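Local atomic coordinates of beta-ketoacyl synthase (Burkholderia phymatum, PDB entry 4EWG), a protein that probably condenses an acyl group with malonyl-acyl carrier protein, releasing carbon dioxide, to give 3-oxoacyl-acyl carrier protein in fatty acid synthesis. Residues M13-E27 against L347-W360. Numbering follows the deposited sequence.
Sequences MGGVTALGSRWDEIE and LEAWWTIEMMKRNW
In this thiolase-like fold, helix 344-358 of the C-terminal half packs against the end of strand 8-16 and the start of helix 23-32, and three tryptophans, Trp-23, Trp-350 and Trp-351, fill the joint. The short segments of the two helices run nearly at right angles, 84°, and Trp-23 enters helix 344-358 as a knob among Trp-351, Glu-354, Met-355 and Arg-358. Its CG stands anti to the backbone N (chi1 172°), which carries the indole across Glu-354: CB of Glu-354 sits almost on the normal of the Trp-23 six-membered ring, 3.4 Å from its centroid. The far rim of that ring points edge-to-face at Trp-351, planes 71° apart and CZ3 of Trp-23 3.8 Å from CG of Trp-351. Ile-26 CG2 covers the same face of Trp-351, while Leu-347 CD2 lies over the opposite one. Trp-350 rests one face on Gly-14, whose CA makes a CH-pi contact; Gly-15, with no side chain, brings its N within 3.4 Å of Trp-350 CZ3. Beside this indole, Met-13 brings SD up obliquely in a Met-aromatic contact and sets CE against the Glu-354 carboxylate.

The indole N-H groups of Trp-23 and Trp-350 find acceptors within their own segments. Trp-350 NE1 donates to Glu-354 OE2 (2.9 Å), Arg-358 NH1 makes a salt bridge to Glu-354 OE1 (2.9 Å) from above the carboxylate plane, and Trp-23 NE1 gives its hydrogen to the anti lone pair of Glu-27 OE1 (2.9 Å). The Arg-358 guanidinium turns a face to Trp-23 CD1 but is inclined to the indole. With no hydrogen bond crossing the interface, ring, CH-pi and methionine packing hold it, Glu-27 OE1 adding at most a long, charge-only attraction to Arg-358, whose positive charge would probably keep Glu-354 ionised despite its burial.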
loop_
_atom_site.group_PDB
_atom_site.type_symbol
_atom_site.label_atom_id
_atom_site.label_comp_id
_atom_site.label_asym_id
_atom_site.label_seq_id
_atom_site.Cartn_x
_atom_site.Cartn_y
_atom_site.Cartn_z
ATOM N N MET A 13 -14.946 -15.460 7.214
ATOM C CA MET A 13 -14.594 -15.482 5.779
ATOM C C MET A 13 -15.814 -15.108 4.960
ATOM O O MET A 13 -16.937 -15.550 5.257
ATOM C CB MET A 13 -14.115 -16.873 5.321
ATOM C CG MET A 13 -13.150 -17.536 6.266
ATOM S SD MET A 13 -12.328 -19.017 5.619
ATOM C CE MET A 13 -13.746 -20.080 5.313
ATOM N N GLY A 14 -15.600 -14.313 3.921
ATOM C CA GLY A 14 -16.649 -13.926 3.021
ATOM C C GLY A 14 -16.120 -13.170 1.818
ATOM O O GLY A 14 -14.998 -12.668 1.810
ATOM N N GLY A 15 -16.964 -13.042 0.813
ATOM C CA GLY A 15 -16.629 -12.285 -0.376
ATOM C C GLY A 15 -17.733 -12.232 -1.414
ATOM O O GLY A 15 -18.852 -12.769 -1.215
ATOM N N VAL A 16 -17.419 -11.524 -2.492
ATOM C CA VAL A 16 -18.302 -11.286 -3.582
ATOM C C VAL A 16 -17.542 -11.847 -4.807
ATOM O O VAL A 16 -16.483 -11.355 -5.115
ATOM C CB VAL A 16 -18.623 -9.725 -3.618
ATOM C CG1 VAL A 16 -18.913 -9.249 -4.997
ATOM C CG2 VAL A 16 -19.811 -9.363 -2.710
ATOM N N THR A 17 -18.034 -12.931 -5.432
ATOM C CA THR A 17 -17.279 -13.600 -6.514
ATOM C C THR A 17 -18.154 -14.006 -7.695
ATOM O O THR A 17 -19.374 -14.031 -7.584
ATOM C CB THR A 17 -16.582 -14.916 -6.029
ATOM O OG1 THR A 17 -17.500 -16.013 -6.125
ATOM C CG2 THR A 17 -16.020 -14.800 -4.572
ATOM N N ALA A 18 -17.515 -14.374 -8.816
ATOM C CA ALA A 18 -18.251 -14.741 -10.037
ATOM C C ALA A 18 -19.103 -15.992 -9.808
ATOM O O ALA A 18 -20.082 -16.247 -10.557
ATOM C CB ALA A 18 -17.306 -14.938 -11.201
ATOM N N LEU A 19 -18.761 -16.759 -8.767
ATOM C CA LEU A 19 -19.492 -17.985 -8.448
ATOM C C LEU A 19 -20.459 -17.795 -7.311
ATOM O O LEU A 19 -21.134 -18.753 -6.926
ATOM C CB LEU A 19 -18.525 -19.145 -8.112
ATOM C CG LEU A 19 -17.638 -19.679 -9.242
ATOM C CD1 LEU A 19 -17.033 -21.032 -8.873
ATOM C CD2 LEU A 19 -18.410 -19.794 -10.533
ATOM N N GLY A 20 -20.526 -16.588 -6.759
ATOM C CA GLY A 20 -21.504 -16.265 -5.697
ATOM C C GLY A 20 -20.789 -15.861 -4.429
ATOM O O GLY A 20 -19.551 -15.690 -4.449
ATOM N N SER A 21 -21.571 -15.688 -3.339
ATOM C CA SER A 21 -21.030 -15.389 -2.003
ATOM C C SER A 21 -21.041 -16.540 -1.021
ATOM O O SER A 21 -20.054 -16.758 -0.337
ATOM C CB SER A 21 -21.716 -14.216 -1.383
ATOM O OG SER A 21 -21.173 -13.029 -1.944
ATOM N N ARG A 22 -22.113 -17.290 -0.944
ATOM C CA ARG A 22 -22.157 -18.402 0.017
ATOM C C ARG A 22 -21.306 -19.563 -0.482
ATOM O O ARG A 22 -21.252 -19.823 -1.679
ATOM C CB ARG A 22 -23.572 -18.906 0.216
ATOM C CG ARG A 22 -24.584 -17.883 0.701
ATOM C CD ARG A 22 -25.976 -18.410 0.435
ATOM N NE ARG A 22 -26.224 -19.714 1.067
ATOM C CZ ARG A 22 -26.570 -19.894 2.356
ATOM N NH1 ARG A 22 -26.675 -18.860 3.193
ATOM N NH2 ARG A 22 -26.809 -21.127 2.824
ATOM N N TRP A 23 -20.638 -20.255 0.440
ATOM C CA TRP A 23 -19.761 -21.344 0.060
ATOM C C TRP A 23 -20.525 -22.468 -0.596
ATOM O O TRP A 23 -20.064 -23.020 -1.587
ATOM C CB TRP A 23 -18.975 -21.883 1.237
ATOM C CG TRP A 23 -18.249 -23.102 0.801
ATOM C CD1 TRP A 23 -18.569 -24.431 1.080
ATOM C CD2 TRP A 23 -17.137 -23.154 -0.120
ATOM N NE1 TRP A 23 -17.725 -25.267 0.437
ATOM C CE2 TRP A 23 -16.829 -24.555 -0.302
ATOM C CE3 TRP A 23 -16.368 -22.203 -0.765
ATOM C CZ2 TRP A 23 -15.800 -24.977 -1.112
ATOM C CZ3 TRP A 23 -15.322 -22.637 -1.584
ATOM C CH2 TRP A 23 -15.039 -23.993 -1.745
ATOM N N ASP A 24 -21.714 -22.782 -0.071
ATOM C CA ASP A 24 -22.530 -23.869 -0.615
ATOM C C ASP A 24 -22.868 -23.642 -2.090
ATOM O O ASP A 24 -22.800 -24.546 -2.882
ATOM C CB ASP A 24 -23.798 -24.176 0.263
ATOM C CG ASP A 24 -24.819 -23.021 0.312
ATOM O OD1 ASP A 24 -24.524 -21.897 -0.136
ATOM O OD2 ASP A 24 -25.941 -23.248 0.814
ATOM N N GLU A 25 -23.200 -22.413 -2.433
ATOM C CA GLU A 25 -23.432 -21.970 -3.806
ATOM C C GLU A 25 -22.143 -22.114 -4.652
ATOM O O GLU A 25 -22.161 -22.622 -5.795
ATOM C CB GLU A 25 -23.841 -20.511 -3.602
ATOM C CG GLU A 25 -24.571 -19.664 -4.616
ATOM C CD GLU A 25 -25.116 -18.383 -3.901
ATOM O OE1 GLU A 25 -24.312 -17.482 -3.416
ATOM O OE2 GLU A 25 -26.353 -18.320 -3.752
ATOM N N ILE A 26 -21.018 -21.695 -4.080
ATOM C CA ILE A 26 -19.730 -21.765 -4.771
ATOM C C ILE A 26 -19.287 -23.217 -4.972
ATOM O O ILE A 26 -18.854 -23.599 -6.061
ATOM C CB ILE A 26 -18.651 -20.977 -4.003
ATOM C CG1 ILE A 26 -18.985 -19.469 -4.030
ATOM C CG2 ILE A 26 -17.268 -21.219 -4.610
ATOM C CD1 ILE A 26 -18.366 -18.630 -2.912
ATOM N N GLU A 27 -19.411 -24.033 -3.927
ATOM C CA GLU A 27 -19.118 -25.476 -4.031
ATOM C C GLU A 27 -19.896 -26.126 -5.182
ATOM O O GLU A 27 -19.323 -26.865 -5.979
ATOM C CB GLU A 27 -19.423 -26.222 -2.716
ATOM C CG GLU A 27 -18.807 -27.629 -2.634
ATOM C CD GLU A 27 -19.148 -28.359 -1.358
ATOM O OE1 GLU A 27 -19.009 -27.782 -0.270
ATOM O OE2 GLU A 27 -19.539 -29.540 -1.452
ATOM N N LEU A 347 -9.427 -14.286 -2.081
ATOM C CA LEU A 347 -10.411 -15.241 -2.561
ATOM C C LEU A 347 -9.823 -16.646 -2.498
ATOM O O LEU A 347 -10.448 -17.562 -2.004
ATOM C CB LEU A 347 -10.843 -14.881 -3.978
ATOM C CG LEU A 347 -11.903 -15.698 -4.742
ATOM C CD1 LEU A 347 -12.487 -14.810 -5.852
ATOM C CD2 LEU A 347 -11.379 -16.993 -5.353
ATOM N N GLU A 348 -8.624 -16.802 -3.018
ATOM C CA GLU A 348 -7.962 -18.105 -3.060
ATOM C C GLU A 348 -7.627 -18.626 -1.685
ATOM O O GLU A 348 -7.717 -19.823 -1.458
ATOM C CB GLU A 348 -6.707 -18.047 -3.952
ATOM C CG GLU A 348 -7.095 -17.920 -5.430
ATOM C CD GLU A 348 -6.013 -17.342 -6.318
ATOM O OE1 GLU A 348 -4.843 -17.406 -5.963
ATOM O OE2 GLU A 348 -6.330 -16.866 -7.416
ATOM N N ALA A 349 -7.274 -17.731 -0.748
ATOM C CA ALA A 349 -7.018 -18.163 0.610
ATOM C C ALA A 349 -8.332 -18.719 1.209
ATOM O O ALA A 349 -8.378 -19.823 1.761
ATOM C CB ALA A 349 -6.456 -17.023 1.435
ATOM N N TRP A 350 -9.388 -17.940 1.066
ATOM C CA TRP A 350 -10.730 -18.295 1.571
ATOM C C TRP A 350 -11.137 -19.662 1.052
ATOM O O TRP A 350 -11.401 -20.578 1.835
ATOM C CB TRP A 350 -11.696 -17.194 1.143
ATOM C CG TRP A 350 -13.157 -17.503 1.266
ATOM C CD1 TRP A 350 -13.752 -18.392 2.112
ATOM C CD2 TRP A 350 -14.245 -16.856 0.555
ATOM N NE1 TRP A 350 -15.118 -18.399 1.924
ATOM C CE2 TRP A 350 -15.464 -17.488 1.002
ATOM C CE3 TRP A 350 -14.316 -15.898 -0.441
ATOM C CZ2 TRP A 350 -16.685 -17.140 0.515
ATOM C CZ3 TRP A 350 -15.559 -15.557 -0.929
ATOM C CH2 TRP A 350 -16.714 -16.157 -0.462
ATOM N N TRP A 351 -11.162 -19.813 -0.278
ATOM C CA TRP A 351 -11.610 -21.071 -0.893
ATOM C C TRP A 351 -10.709 -22.215 -0.548
ATOM O O TRP A 351 -11.190 -23.323 -0.369
ATOM C CB TRP A 351 -11.738 -20.914 -2.390
ATOM C CG TRP A 351 -12.889 -19.987 -2.766
ATOM C CD1 TRP A 351 -13.613 -19.164 -1.921
ATOM C CD2 TRP A 351 -13.446 -19.758 -4.077
ATOM N NE1 TRP A 351 -14.541 -18.475 -2.600
ATOM C CE2 TRP A 351 -14.480 -18.780 -3.910
ATOM C CE3 TRP A 351 -13.194 -20.258 -5.334
ATOM C CZ2 TRP A 351 -15.233 -18.327 -4.964
ATOM C CZ3 TRP A 351 -13.948 -19.784 -6.411
ATOM C CH2 TRP A 351 -14.953 -18.841 -6.223
ATOM N N THR A 352 -9.398 -21.967 -0.428
ATOM C CA THR A 352 -8.461 -23.009 0.003
ATOM C C THR A 352 -8.786 -23.526 1.432
ATOM O O THR A 352 -8.672 -24.710 1.690
ATOM C CB THR A 352 -6.996 -22.528 -0.078
ATOM O OG1 THR A 352 -6.690 -22.276 -1.434
ATOM C CG2 THR A 352 -6.019 -23.554 0.448
ATOM N N ILE A 353 -9.179 -22.631 2.337
ATOM C CA ILE A 353 -9.576 -23.028 3.691
ATOM C C ILE A 353 -10.913 -23.795 3.676
ATOM O O ILE A 353 -11.067 -24.789 4.376
ATOM C CB ILE A 353 -9.684 -21.831 4.633
ATOM C CG1 ILE A 353 -8.311 -21.209 4.886
ATOM C CG2 ILE A 353 -10.244 -22.254 5.975
ATOM C CD1 ILE A 353 -8.407 -19.862 5.549
ATOM N N GLU A 354 -11.841 -23.353 2.847
ATOM C CA GLU A 354 -13.108 -24.048 2.690
ATOM C C GLU A 354 -12.899 -25.469 2.157
ATOM O O GLU A 354 -13.513 -26.413 2.637
ATOM C CB GLU A 354 -14.039 -23.302 1.738
ATOM C CG GLU A 354 -14.372 -21.889 2.166
ATOM C CD GLU A 354 -15.480 -21.800 3.205
ATOM O OE1 GLU A 354 -15.598 -22.702 4.060
ATOM O OE2 GLU A 354 -16.231 -20.795 3.165
ATOM N N MET A 355 -12.006 -25.616 1.182
ATOM C CA MET A 355 -11.712 -26.911 0.636
ATOM C C MET A 355 -11.014 -27.781 1.672
ATOM O O MET A 355 -11.369 -28.953 1.846
ATOM C CB MET A 355 -10.864 -26.754 -0.602
ATOM C CG MET A 355 -11.635 -26.128 -1.748
ATOM S SD MET A 355 -10.740 -26.176 -3.307
ATOM C CE MET A 355 -9.342 -25.134 -2.901
ATOM N N MET A 356 -10.053 -27.212 2.382
ATOM C CA MET A 356 -9.351 -27.940 3.446
ATOM C C MET A 356 -10.300 -28.462 4.488
ATOM O O MET A 356 -10.172 -29.590 4.889
ATOM C CB MET A 356 -8.291 -27.062 4.137
ATOM C CG MET A 356 -7.666 -27.708 5.368
ATOM S SD MET A 356 -6.221 -26.860 6.002
ATOM C CE MET A 356 -6.913 -25.488 6.917
ATOM N N LYS A 357 -11.259 -27.637 4.921
ATOM C CA LYS A 357 -12.236 -28.073 5.951
ATOM C C LYS A 357 -13.045 -29.254 5.502
ATOM O O LYS A 357 -13.494 -30.046 6.326
ATOM C CB LYS A 357 -13.209 -26.969 6.321
ATOM C CG LYS A 357 -12.647 -25.915 7.268
ATOM C CD LYS A 357 -13.515 -24.661 7.278
ATOM C CE LYS A 357 -14.740 -24.806 8.164
ATOM N NZ LYS A 357 -15.785 -23.775 7.865
ATOM N N ARG A 358 -13.226 -29.404 4.195
ATOM C CA ARG A 358 -14.102 -30.445 3.685
ATOM C C ARG A 358 -13.399 -31.607 3.027
ATOM O O ARG A 358 -14.054 -32.488 2.472
ATOM C CB ARG A 358 -15.092 -29.814 2.731
ATOM C CG ARG A 358 -15.919 -28.769 3.434
ATOM C CD ARG A 358 -16.853 -28.052 2.477
ATOM N NE ARG A 358 -17.753 -27.155 3.203
ATOM C CZ ARG A 358 -17.400 -25.992 3.759
ATOM N NH1 ARG A 358 -16.135 -25.534 3.715
ATOM N NH2 ARG A 358 -18.313 -25.267 4.363
ATOM N N ASN A 359 -12.074 -31.664 3.129
ATOM C CA ASN A 359 -11.294 -32.731 2.471
ATOM C C ASN A 359 -11.547 -32.886 0.971
ATOM O O ASN A 359 -11.467 -34.011 0.412
ATOM C CB ASN A 359 -11.545 -34.083 3.168
ATOM C CG ASN A 359 -11.021 -34.112 4.588
ATOM O OD1 ASN A 359 -10.195 -33.291 4.979
ATOM N ND2 ASN A 359 -11.505 -35.061 5.366
ATOM N N TRP A 360 -11.833 -31.762 0.313
ATOM C CA TRP A 360 -12.320 -31.777 -1.066
ATOM C C TRP A 360 -11.650 -30.687 -1.846
ATOM O O TRP A 360 -11.795 -29.498 -1.538
ATOM C CB TRP A 360 -13.815 -31.595 -1.039
ATOM C CG TRP A 360 -14.482 -31.672 -2.359
ATOM C CD1 TRP A 360 -15.058 -32.797 -2.959
ATOM C CD2 TRP A 360 -14.722 -30.569 -3.279
ATOM N NE1 TRP A 360 -15.601 -32.472 -4.172
ATOM C CE2 TRP A 360 -15.431 -31.137 -4.422
ATOM C CE3 TRP A 360 -14.424 -29.200 -3.275
ATOM C CZ2 TRP A 360 -15.810 -30.360 -5.514
ATOM C CZ3 TRP A 360 -14.812 -28.425 -4.383
ATOM C CH2 TRP A 360 -15.489 -28.991 -5.473
#